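Long-range contacts in lectin (Trichosanthes anguina, PDB 4HR6), which binds galactose-type sugars through two ricin-like beta-trefoil domains, as the lectin chain of a nontoxic homologue of type II ribosome-inactivating proteins: residues C[137-145]-C[256-264]; C[156-164]-C[237-247]. All blocks are in the same frame, centred on the assembly; numbering follows the deposited sequence.

Contact 1 of 2, residues C[137-145]-C[256-264]; sequences PIIGSIVGL and LNQQWVLFY. With AMG (methyl alpha-D-galactopyranoside), chain E.
Strand 138-143 and strand 261-263 run antiparallel, joining the first and last strands of the second ricin-type beta-trefoil domain and so closing it. Their axes come within 4.6 Å at 138° between the N-to-C directions. Ser141 with Phe263 and Val143 with Val261 are hydrogen-bonded pairs, and Ile142 with Leu262 between them is a non-hydrogen-bonded pair. Ser141 and Phe263 exchange two backbone hydrogen bonds, with Phe263 N 2.8 Å from Ser141 O, and Val143 and Val261 do the same. Beside the chain's C-terminal residue, a water donates to both Ile139 O and Tyr264 O.

On one face of the pair, Ile142 holds CG2 anti to the backbone N (CG1 at chi1 -58°), and this methyl meets Trp260 CE3 obliquely at 3.7 Å. Gly144 CA also lies close to the indole, 3.5 Å from Trp260 CE3, and Val143 O receives a CA-H...O contact from Trp260 CA. The branches of Leu262 divide their work: CD1 meets Ile138 CG2, while CD2 rests on the Ser141 carbonyl oxygen. Leu262 also touches Leu175 of the adjoining strand 173-175. On the other face, Val143 and Phe263 lie side by side and point the same way; Phe122 of a neighbouring lectin chain meets the Phe263 ring and stacks on Tyr264.

Past the strands a second water, donating to Gln259 O and accepting from Leu145 N, sits over the centre of one Trp260 ring face. Leu145 CB packs on Leu256 O. The following residue, Asn257, turns its amide to the bound galactoside: ND2 donates both to Val237 O and to O3 of the sugar, the latter at 2.8 Å with 153° at the hydrogen.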
loop_
_atom_site.group_PDB
_atom_site.type_symbol
_atom_site.label_atom_id
_atom_site.label_comp_id
_atom_site.label_asym_id
_atom_site.label_seq_id
_atom_site.Cartn_x
_atom_site.Cartn_y
_atom_site.Cartn_z
ATOM N N PRO C 137 5.016 -9.926 -11.114
ATOM C CA PRO C 137 3.753 -9.976 -10.387
ATOM C C PRO C 137 3.999 -9.999 -8.877
ATOM O O PRO C 137 4.976 -10.601 -8.420
ATOM C CB PRO C 137 3.118 -11.303 -10.837
ATOM C CG PRO C 137 3.926 -11.783 -11.997
ATOM C CD PRO C 137 5.289 -11.184 -11.841
ATOM N N ILE C 138 3.109 -9.359 -8.129
ATOM C CA ILE C 138 3.190 -9.339 -6.674
ATOM C C ILE C 138 2.403 -10.524 -6.127
ATOM O O ILE C 138 1.182 -10.581 -6.283
ATOM C CB ILE C 138 2.557 -8.051 -6.074
ATOM C CG1 ILE C 138 3.173 -6.781 -6.669
ATOM C CG2 ILE C 138 2.677 -8.062 -4.552
ATOM C CD1 ILE C 138 4.669 -6.708 -6.532
ATOM N N ILE C 139 3.091 -11.443 -5.461
ATOM C CA ILE C 139 2.453 -12.606 -4.859
ATOM C C ILE C 139 1.986 -12.332 -3.443
ATOM O O ILE C 139 2.760 -11.860 -2.613
ATOM C CB ILE C 139 3.433 -13.803 -4.730
ATOM C CG1 ILE C 139 4.137 -14.120 -6.057
ATOM C CG2 ILE C 139 2.716 -15.027 -4.159
ATOM C CD1 ILE C 139 3.210 -14.293 -7.229
ATOM N N GLY C 140 0.751 -12.702 -3.131
ATOM C CA GLY C 140 0.328 -12.731 -1.741
ATOM C C GLY C 140 -1.032 -13.341 -1.500
ATOM O O GLY C 140 -1.680 -13.839 -2.431
ATOM N N SER C 141 -1.446 -13.333 -0.234
ATOM C CA SER C 141 -2.809 -13.698 0.143
ATOM C C SER C 141 -3.633 -12.451 0.172
ATOM O O SER C 141 -3.099 -11.351 0.324
ATOM C CB SER C 141 -2.849 -14.338 1.529
ATOM O OG SER C 141 -1.957 -15.429 1.591
ATOM N N ILE C 142 -4.940 -12.618 0.007
ATOM C CA ILE C 142 -5.861 -11.515 0.090
ATOM C C ILE C 142 -6.783 -11.791 1.261
ATOM O O ILE C 142 -7.507 -12.799 1.261
ATOM C CB ILE C 142 -6.669 -11.354 -1.194
ATOM C CG1 ILE C 142 -5.726 -11.145 -2.368
ATOM C CG2 ILE C 142 -7.630 -10.192 -1.060
ATOM C CD1 ILE C 142 -6.412 -11.178 -3.723
ATOM N N VAL C 143 -6.754 -10.888 2.252
ATOM C CA VAL C 143 -7.404 -11.099 3.535
ATOM C C VAL C 143 -8.603 -10.181 3.631
ATOM O O VAL C 143 -8.505 -9.010 3.346
ATOM C CB VAL C 143 -6.426 -10.836 4.705
ATOM C CG1 VAL C 143 -7.070 -11.164 6.049
ATOM C CG2 VAL C 143 -5.157 -11.659 4.530
ATOM N N GLY C 144 -9.744 -10.734 4.023
ATOM C CA GLY C 144 -10.980 -9.986 4.121
ATOM C C GLY C 144 -11.451 -10.047 5.550
ATOM O O GLY C 144 -10.658 -10.344 6.461
ATOM N N LEU C 145 -12.732 -9.766 5.763
ATOM C CA LEU C 145 -13.216 -9.618 7.123
ATOM C C LEU C 145 -13.091 -10.918 7.909
ATOM O O LEU C 145 -12.982 -12.015 7.340
ATOM C CB LEU C 145 -14.635 -9.056 7.180
ATOM C CG LEU C 145 -15.804 -10.020 7.166
ATOM C CD1 LEU C 145 -17.085 -9.239 7.441
ATOM C CD2 LEU C 145 -15.838 -10.761 5.837
ATOM N N LEU C 256 -16.728 -3.040 6.510
ATOM C CA LEU C 256 -15.755 -4.103 6.751
ATOM C C LEU C 256 -15.789 -5.220 5.718
ATOM O O LEU C 256 -14.752 -5.845 5.431
ATOM C CB LEU C 256 -15.966 -4.698 8.140
ATOM C CG LEU C 256 -15.870 -3.754 9.345
ATOM C CD1 LEU C 256 -16.299 -4.505 10.596
ATOM C CD2 LEU C 256 -14.464 -3.195 9.510
ATOM N N ASN C 257 -16.972 -5.483 5.168
ATOM C CA ASN C 257 -17.115 -6.514 4.143
ATOM C C ASN C 257 -16.554 -6.092 2.777
ATOM O O ASN C 257 -16.489 -6.923 1.862
ATOM C CB ASN C 257 -18.577 -6.973 4.003
ATOM C CG ASN C 257 -19.502 -5.847 3.603
ATOM O OD1 ASN C 257 -19.312 -4.708 4.019
ATOM N ND2 ASN C 257 -20.499 -6.155 2.783
ATOM N N GLN C 258 -16.147 -4.820 2.653
ATOM C CA GLN C 258 -15.463 -4.307 1.451
ATOM C C GLN C 258 -13.985 -3.907 1.692
ATOM O O GLN C 258 -13.332 -3.310 0.813
ATOM C CB GLN C 258 -16.231 -3.109 0.887
ATOM C CG GLN C 258 -17.477 -3.496 0.127
ATOM C CD GLN C 258 -18.215 -2.304 -0.441
ATOM O OE1 GLN C 258 -17.758 -1.169 -0.340
ATOM N NE2 GLN C 258 -19.380 -2.558 -1.034
ATOM N N GLN C 259 -13.458 -4.257 2.862
ATOM C CA GLN C 259 -12.080 -3.933 3.226
ATOM C C GLN C 259 -11.255 -5.189 3.134
ATOM O O GLN C 259 -11.677 -6.241 3.584
ATOM C CB GLN C 259 -12.019 -3.340 4.638
ATOM C CG GLN C 259 -12.465 -1.879 4.726
ATOM C CD GLN C 259 -12.442 -1.349 6.152
ATOM O OE1 GLN C 259 -11.628 -1.781 6.971
ATOM N NE2 GLN C 259 -13.346 -0.411 6.466
ATOM N N TRP C 260 -10.068 -5.064 2.551
ATOM C CA TRP C 260 -9.179 -6.182 2.280
ATOM C C TRP C 260 -7.738 -5.776 2.555
ATOM O O TRP C 260 -7.415 -4.590 2.566
ATOM C CB TRP C 260 -9.277 -6.573 0.797
ATOM C CG TRP C 260 -10.663 -6.891 0.333
ATOM C CD1 TRP C 260 -11.609 -6.013 -0.123
ATOM C CD2 TRP C 260 -11.267 -8.181 0.307
ATOM N NE1 TRP C 260 -12.766 -6.686 -0.437
ATOM C CE2 TRP C 260 -12.573 -8.025 -0.198
ATOM C CE3 TRP C 260 -10.817 -9.464 0.639
ATOM C CZ2 TRP C 260 -13.451 -9.108 -0.354
ATOM C CZ3 TRP C 260 -11.693 -10.548 0.468
ATOM C CH2 TRP C 260 -12.989 -10.352 -0.019
ATOM N N VAL C 261 -6.865 -6.755 2.740
ATOM C CA VAL C 261 -5.463 -6.485 2.961
ATOM C C VAL C 261 -4.692 -7.446 2.109
ATOM O O VAL C 261 -5.004 -8.636 2.111
ATOM C CB VAL C 261 -5.059 -6.699 4.443
ATOM C CG1 VAL C 261 -3.546 -6.659 4.606
ATOM C CG2 VAL C 261 -5.744 -5.679 5.343
ATOM N N LEU C 262 -3.692 -6.934 1.392
ATOM C CA LEU C 262 -2.778 -7.762 0.648
ATOM C C LEU C 262 -1.714 -8.235 1.623
ATOM O O LEU C 262 -0.957 -7.412 2.167
ATOM C CB LEU C 262 -2.111 -6.954 -0.471
ATOM C CG LEU C 262 -1.676 -7.630 -1.778
ATOM C CD1 LEU C 262 -0.369 -7.021 -2.270
ATOM C CD2 LEU C 262 -1.535 -9.132 -1.697
ATOM N N PHE C 263 -1.634 -9.546 1.846
ATOM C CA PHE C 263 -0.641 -10.069 2.754
ATOM C C PHE C 263 0.473 -10.721 1.944
ATOM O O PHE C 263 0.440 -11.900 1.605
ATOM C CB PHE C 263 -1.271 -11.003 3.796
ATOM C CG PHE C 263 -0.433 -11.189 5.030
ATOM C CD1 PHE C 263 -0.649 -10.408 6.158
ATOM C CD2 PHE C 263 0.589 -12.123 5.060
ATOM C CE1 PHE C 263 0.124 -10.571 7.299
ATOM C CE2 PHE C 263 1.377 -12.288 6.201
ATOM C CZ PHE C 263 1.142 -11.512 7.323
ATOM N N TYR C 264 1.465 -9.895 1.637
ATOM C CA TYR C 264 2.602 -10.269 0.848
ATOM C C TYR C 264 3.734 -10.662 1.795
ATOM O O TYR C 264 4.805 -11.065 1.320
ATOM C CB TYR C 264 3.018 -9.111 -0.082
ATOM C CG TYR C 264 3.504 -7.848 0.651
ATOM C CD1 TYR C 264 2.607 -6.886 1.107
ATOM C CD2 TYR C 264 4.845 -7.640 0.885
ATOM C CE1 TYR C 264 3.045 -5.755 1.795
ATOM C CE2 TYR C 264 5.295 -6.511 1.571
ATOM C CZ TYR C 264 4.394 -5.572 2.024
ATOM O OH TYR C 264 4.843 -4.459 2.704
HETATM C C1 AMG E . -25.930 -5.519 2.376
HETATM C C2 AMG E . -24.445 -5.185 2.533
HETATM C C3 AMG E . -23.795 -4.914 1.171
HETATM C C4 AMG E . -24.061 -6.081 0.229
HETATM C C5 AMG E . -25.559 -6.426 0.201
HETATM C C6 AMG E . -25.865 -7.672 -0.626
HETATM C C7 AMG E . -27.941 -4.241 2.405
HETATM O O1 AMG E . -26.646 -4.401 1.832
HETATM O O2 AMG E . -24.325 -4.054 3.398
HETATM O O3 AMG E . -22.378 -4.717 1.294
HETATM O O4 AMG E . -23.276 -7.204 0.648
HETATM O O5 AMG E . -26.051 -6.652 1.522
HETATM O O6 AMG E . -27.249 -7.640 -1.000
HETATM O O HOH W 1 5.175 -11.587 -1.752
HETATM O O HOH W 2 -13.676 -8.180 3.326
#

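Contact 2 of 2, residues C[156-164]-C[237-247]. With AMG (methyl alpha-D-galactopyranoside), chain E.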
loop_
_atom_site.group_PDB
_atom_site.type_symbol
_atom_site.label_atom_id
_atom_site.label_comp_id
_atom_site.label_asym_id
_atom_site.label_seq_id
_atom_site.Cartn_x
_atom_site.Cartn_y
_atom_site.Cartn_z
ATOM N N ASN C 156 -9.975 -24.893 -8.956
ATOM C CA ASN C 156 -9.674 -23.583 -9.531
ATOM C C ASN C 156 -10.759 -23.031 -10.439
ATOM O O ASN C 156 -10.449 -22.382 -11.436
ATOM C CB ASN C 156 -8.337 -23.604 -10.286
ATOM C CG ASN C 156 -7.159 -23.900 -9.384
ATOM O OD1 ASN C 156 -7.189 -23.617 -8.187
ATOM N ND2 ASN C 156 -6.105 -24.466 -9.958
ATOM N N THR C 157 -12.024 -23.259 -10.087
ATOM C CA THR C 157 -13.144 -22.704 -10.862
ATOM C C THR C 157 -13.907 -21.637 -10.099
ATOM O O THR C 157 -14.414 -20.701 -10.711
ATOM C CB THR C 157 -14.157 -23.794 -11.324
ATOM O OG1 THR C 157 -14.723 -24.451 -10.186
ATOM C CG2 THR C 157 -13.478 -24.838 -12.226
ATOM N N ASN C 158 -14.005 -21.775 -8.778
ATOM C CA ASN C 158 -14.711 -20.797 -7.940
ATOM C C ASN C 158 -13.832 -20.143 -6.864
ATOM O O ASN C 158 -12.687 -20.536 -6.669
ATOM C CB ASN C 158 -15.912 -21.458 -7.284
ATOM C CG ASN C 158 -17.165 -21.302 -8.102
ATOM O OD1 ASN C 158 -17.205 -21.695 -9.268
ATOM N ND2 ASN C 158 -18.194 -20.707 -7.503
ATOM N N MET C 159 -14.375 -19.147 -6.171
ATOM C CA MET C 159 -13.645 -18.525 -5.066
ATOM C C MET C 159 -14.527 -17.953 -3.958
ATOM O O MET C 159 -15.593 -17.404 -4.218
ATOM C CB MET C 159 -12.667 -17.453 -5.588
ATOM C CG MET C 159 -13.300 -16.153 -6.052
ATOM S SD MET C 159 -12.068 -14.832 -6.115
ATOM C CE MET C 159 -13.092 -13.434 -5.659
ATOM N N TRP C 160 -14.070 -18.124 -2.718
ATOM C CA TRP C 160 -14.700 -17.520 -1.543
ATOM C C TRP C 160 -13.713 -17.490 -0.365
ATOM O O TRP C 160 -12.549 -17.883 -0.490
ATOM C CB TRP C 160 -15.990 -18.270 -1.152
ATOM C CG TRP C 160 -15.816 -19.751 -0.951
ATOM C CD1 TRP C 160 -15.171 -20.381 0.075
ATOM C CD2 TRP C 160 -16.309 -20.788 -1.807
ATOM N NE1 TRP C 160 -15.212 -21.751 -0.099
ATOM C CE2 TRP C 160 -15.920 -22.023 -1.241
ATOM C CE3 TRP C 160 -17.051 -20.791 -2.996
ATOM C CZ2 TRP C 160 -16.239 -23.248 -1.830
ATOM C CZ3 TRP C 160 -17.366 -22.006 -3.579
ATOM C CH2 TRP C 160 -16.960 -23.219 -2.995
ATOM N N LEU C 161 -14.200 -17.049 0.786
ATOM C CA LEU C 161 -13.379 -16.940 1.986
ATOM C C LEU C 161 -13.317 -18.221 2.812
ATOM O O LEU C 161 -14.336 -18.818 3.164
ATOM C CB LEU C 161 -13.874 -15.773 2.837
ATOM C CG LEU C 161 -13.656 -14.423 2.150
ATOM C CD1 LEU C 161 -14.424 -13.320 2.862
ATOM C CD2 LEU C 161 -12.174 -14.115 2.082
ATOM N N GLU C 162 -12.092 -18.641 3.091
ATOM C CA GLU C 162 -11.813 -19.753 3.966
ATOM C C GLU C 162 -10.856 -19.244 5.044
ATOM O O GLU C 162 -10.348 -18.128 4.952
ATOM C CB GLU C 162 -11.178 -20.886 3.163
ATOM C CG GLU C 162 -12.155 -21.565 2.203
ATOM C CD GLU C 162 -13.222 -22.392 2.922
ATOM O OE1 GLU C 162 -14.384 -22.419 2.455
ATOM O OE2 GLU C 162 -12.907 -23.003 3.966
ATOM N N GLU C 163 -10.638 -20.059 6.069
ATOM C CA GLU C 163 -9.676 -19.758 7.101
ATOM C C GLU C 163 -8.293 -19.794 6.474
ATOM O O GLU C 163 -7.961 -20.734 5.747
ATOM C CB GLU C 163 -9.753 -20.789 8.234
ATOM C CG GLU C 163 -9.377 -20.245 9.605
ATOM C CD GLU C 163 -10.479 -19.401 10.234
ATOM O OE1 GLU C 163 -10.175 -18.291 10.722
ATOM O OE2 GLU C 163 -11.649 -19.841 10.241
ATOM N N CYS C 164 -7.482 -18.786 6.776
ATOM C CA CYS C 164 -6.123 -18.718 6.261
ATOM C C CYS C 164 -5.285 -19.863 6.762
ATOM O O CYS C 164 -5.349 -20.207 7.937
ATOM C CB CYS C 164 -5.449 -17.408 6.679
ATOM S SG CYS C 164 -6.337 -15.958 6.121
ATOM N N VAL C 237 -18.101 -8.960 0.305
ATOM C CA VAL C 237 -18.571 -10.199 0.899
ATOM C C VAL C 237 -20.067 -10.042 1.163
ATOM O O VAL C 237 -20.479 -9.218 1.988
ATOM C CB VAL C 237 -17.832 -10.543 2.213
ATOM C CG1 VAL C 237 -18.266 -11.914 2.730
ATOM C CG2 VAL C 237 -16.319 -10.524 2.006
ATOM N N ALA C 238 -20.871 -10.823 0.438
ATOM C CA ALA C 238 -22.336 -10.685 0.440
ATOM C C ALA C 238 -22.918 -10.785 1.841
ATOM O O ALA C 238 -22.664 -11.770 2.546
ATOM C CB ALA C 238 -22.955 -11.753 -0.455
ATOM N N ARG C 239 -23.670 -9.755 2.238
ATOM C CA ARG C 239 -24.394 -9.717 3.522
ATOM C C ARG C 239 -23.477 -9.754 4.745
ATOM O O ARG C 239 -23.917 -10.108 5.834
ATOM N N SER C 240 -22.208 -9.385 4.559
ATOM C CA SER C 240 -21.151 -9.620 5.548
ATOM C C SER C 240 -21.221 -11.044 6.102
ATOM O O SER C 240 -20.941 -11.272 7.278
ATOM C CB SER C 240 -21.229 -8.597 6.689
ATOM O OG SER C 240 -21.343 -7.278 6.180
ATOM N N ASP C 241 -21.581 -12.001 5.246
ATOM C CA ASP C 241 -21.757 -13.387 5.666
ATOM C C ASP C 241 -20.795 -14.295 4.927
ATOM O O ASP C 241 -21.028 -14.682 3.783
ATOM C CB ASP C 241 -23.209 -13.832 5.429
ATOM C CG ASP C 241 -23.579 -15.086 6.211
ATOM O OD1 ASP C 241 -22.728 -15.984 6.391
ATOM O OD2 ASP C 241 -24.744 -15.163 6.639
ATOM N N VAL C 242 -19.704 -14.633 5.594
ATOM C CA VAL C 242 -18.728 -15.578 5.059
ATOM C C VAL C 242 -19.364 -16.894 4.566
ATOM O O VAL C 242 -18.939 -17.456 3.548
ATOM C CB VAL C 242 -17.622 -15.882 6.104
ATOM C CG1 VAL C 242 -18.204 -16.094 7.502
ATOM C CG2 VAL C 242 -16.793 -17.090 5.687
ATOM N N ASP C 243 -20.377 -17.380 5.282
ATOM C CA ASP C 243 -20.915 -18.721 5.032
ATOM C C ASP C 243 -21.695 -18.808 3.721
ATOM O O ASP C 243 -21.808 -19.886 3.162
ATOM C CB ASP C 243 -21.768 -19.204 6.217
ATOM C CG ASP C 243 -20.963 -19.327 7.503
ATOM O OD1 ASP C 243 -19.946 -20.058 7.512
ATOM O OD2 ASP C 243 -21.340 -18.684 8.507
ATOM N N LEU C 244 -22.200 -17.682 3.221
ATOM C CA LEU C 244 -22.867 -17.650 1.911
ATOM C C LEU C 244 -21.989 -18.081 0.737
ATOM O O LEU C 244 -22.507 -18.372 -0.345
ATOM C CB LEU C 244 -23.442 -16.251 1.615
ATOM C CG LEU C 244 -24.724 -15.882 2.366
ATOM C CD1 LEU C 244 -25.124 -14.438 2.112
ATOM C CD2 LEU C 244 -25.865 -16.830 1.998
ATOM N N LYS C 245 -20.669 -18.093 0.932
ATOM C CA LYS C 245 -19.718 -18.461 -0.118
ATOM C C LYS C 245 -19.803 -17.588 -1.389
ATOM O O LYS C 245 -19.392 -18.032 -2.462
ATOM C CB LYS C 245 -19.876 -19.945 -0.479
ATOM C CG LYS C 245 -18.898 -20.862 0.227
ATOM C CD LYS C 245 -19.194 -20.996 1.705
ATOM C CE LYS C 245 -18.241 -21.985 2.362
ATOM N NZ LYS C 245 -18.333 -23.347 1.757
ATOM N N LYS C 246 -20.316 -16.358 -1.263
ATOM C CA LYS C 246 -20.486 -15.452 -2.412
ATOM C C LYS C 246 -19.736 -14.108 -2.277
ATOM O O LYS C 246 -20.044 -13.278 -1.406
ATOM C CB LYS C 246 -21.980 -15.182 -2.691
ATOM C CG LYS C 246 -22.599 -16.024 -3.811
ATOM C CD LYS C 246 -23.073 -17.384 -3.312
ATOM C CE LYS C 246 -23.820 -18.183 -4.379
ATOM N NZ LYS C 246 -22.963 -19.190 -5.069
ATOM N N ILE C 247 -18.767 -13.905 -3.169
ATOM C CA ILE C 247 -18.124 -12.607 -3.361
ATOM C C ILE C 247 -18.789 -11.921 -4.550
ATOM O O ILE C 247 -18.846 -12.483 -5.644
ATOM C CB ILE C 247 -16.614 -12.750 -3.647
ATOM C CG1 ILE C 247 -15.944 -13.633 -2.594
ATOM C CG2 ILE C 247 -15.950 -11.371 -3.731
ATOM C CD1 ILE C 247 -16.205 -13.182 -1.169
HETATM C C1 AMG E . -25.930 -5.519 2.376
HETATM C C2 AMG E . -24.445 -5.185 2.533
HETATM C C3 AMG E . -23.795 -4.914 1.171
HETATM C C4 AMG E . -24.061 -6.081 0.229
HETATM C C5 AMG E . -25.559 -6.426 0.201
HETATM C C6 AMG E . -25.865 -7.672 -0.626
HETATM C C7 AMG E . -27.941 -4.241 2.405
HETATM O O1 AMG E . -26.646 -4.401 1.832
HETATM O O2 AMG E . -24.325 -4.054 3.398
HETATM O O3 AMG E . -22.378 -4.717 1.294
HETATM O O4 AMG E . -23.276 -7.204 0.648
HETATM O O5 AMG E . -26.051 -6.652 1.522
HETATM O O6 AMG E . -27.249 -7.640 -1.000
HETATM O O HOH W 3 -17.583 -15.891 -4.848
HETATM O O HOH W 4 -17.425 -16.365 1.526
#
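Val237, which opens 237-247, meets Leu161 of strand 158-163 tip to tip, its CG2 pressed to 3.5 Å from Leu161 CD1, tighter than usual for two methyl carbons. This loop of the ricin-type beta-trefoil domain then swings out to the galactoside pocket, where Arg239 N donates to O4 of the sugar at 3.0 Å with 161° at the hydrogen. Asp241 OD1 accepts from Asp243 N, an Asx turn that leads into the short 3-10 segment 242-244. Val242 returns to the strand, CG2 lying by the Leu161 carbonyl oxygen and side chain. A water links the segments by donating to Val242 O and accepting a weak bond from Leu161 N.

Lys245 buries more surface against the strand than any other residue of the loop. Its CG stands 3.4 Å from the centroid of the five-membered Trp160 ring, 14° off the normal, a CH-pi contact over the face. The lysine chain crosses the indole obliquely and folds twice along its length (chi2 71°), bringing NZ back over the ring, off-centre, in a cation-pi contact. At the ring edge Glu162 OE1 accepts from Trp160 NE1 through its anti lone pair, which helps fix the turn of the indole. The same oxygen lies 4.1 Å from Lys245 NZ, too far for a salt bridge, though the opposite charges probably still attract.

Last comes Ile247. Its backbone N donates to a water that donates to Met159 O, and its side chain crosses that of Met159 at about a right angle, with Ile247 CG2 4.0 Å from Met159 CE. Behind these, Ile204 of strand 201-208 touches both. Strand 158-163 pairs antiparallel with strand 148-153, while the loop connects strand 234-237 to strand 247-250, so the contact joins that hairpin to the sheet beside the sugar site.

Overall arrangement
Contact 2 is nested along the chain inside the loop closed by contact 1: 137-145 comes first, then 156-164, 237-247 and finally 256-264. Their centres lie about 13 Å apart in the second beta-trefoil domain, on the same side of the chain's centre. Contact 1 joins two strands of a four-stranded antiparallel sheet, whereas contact 2 sets the 148-153/158-163 hairpin against the loop between strands 234-237 and 247-250. They meet at Val237, whose N lies 3.0 Å from Asn257 O, probably hydrogen-bonded. Each contact supplies part of one galactoside site, completed by Asp199, Asp236, His250 and His253; the segment carrying the closing strand also bears the sugar-binding Asn257 a few residues earlier.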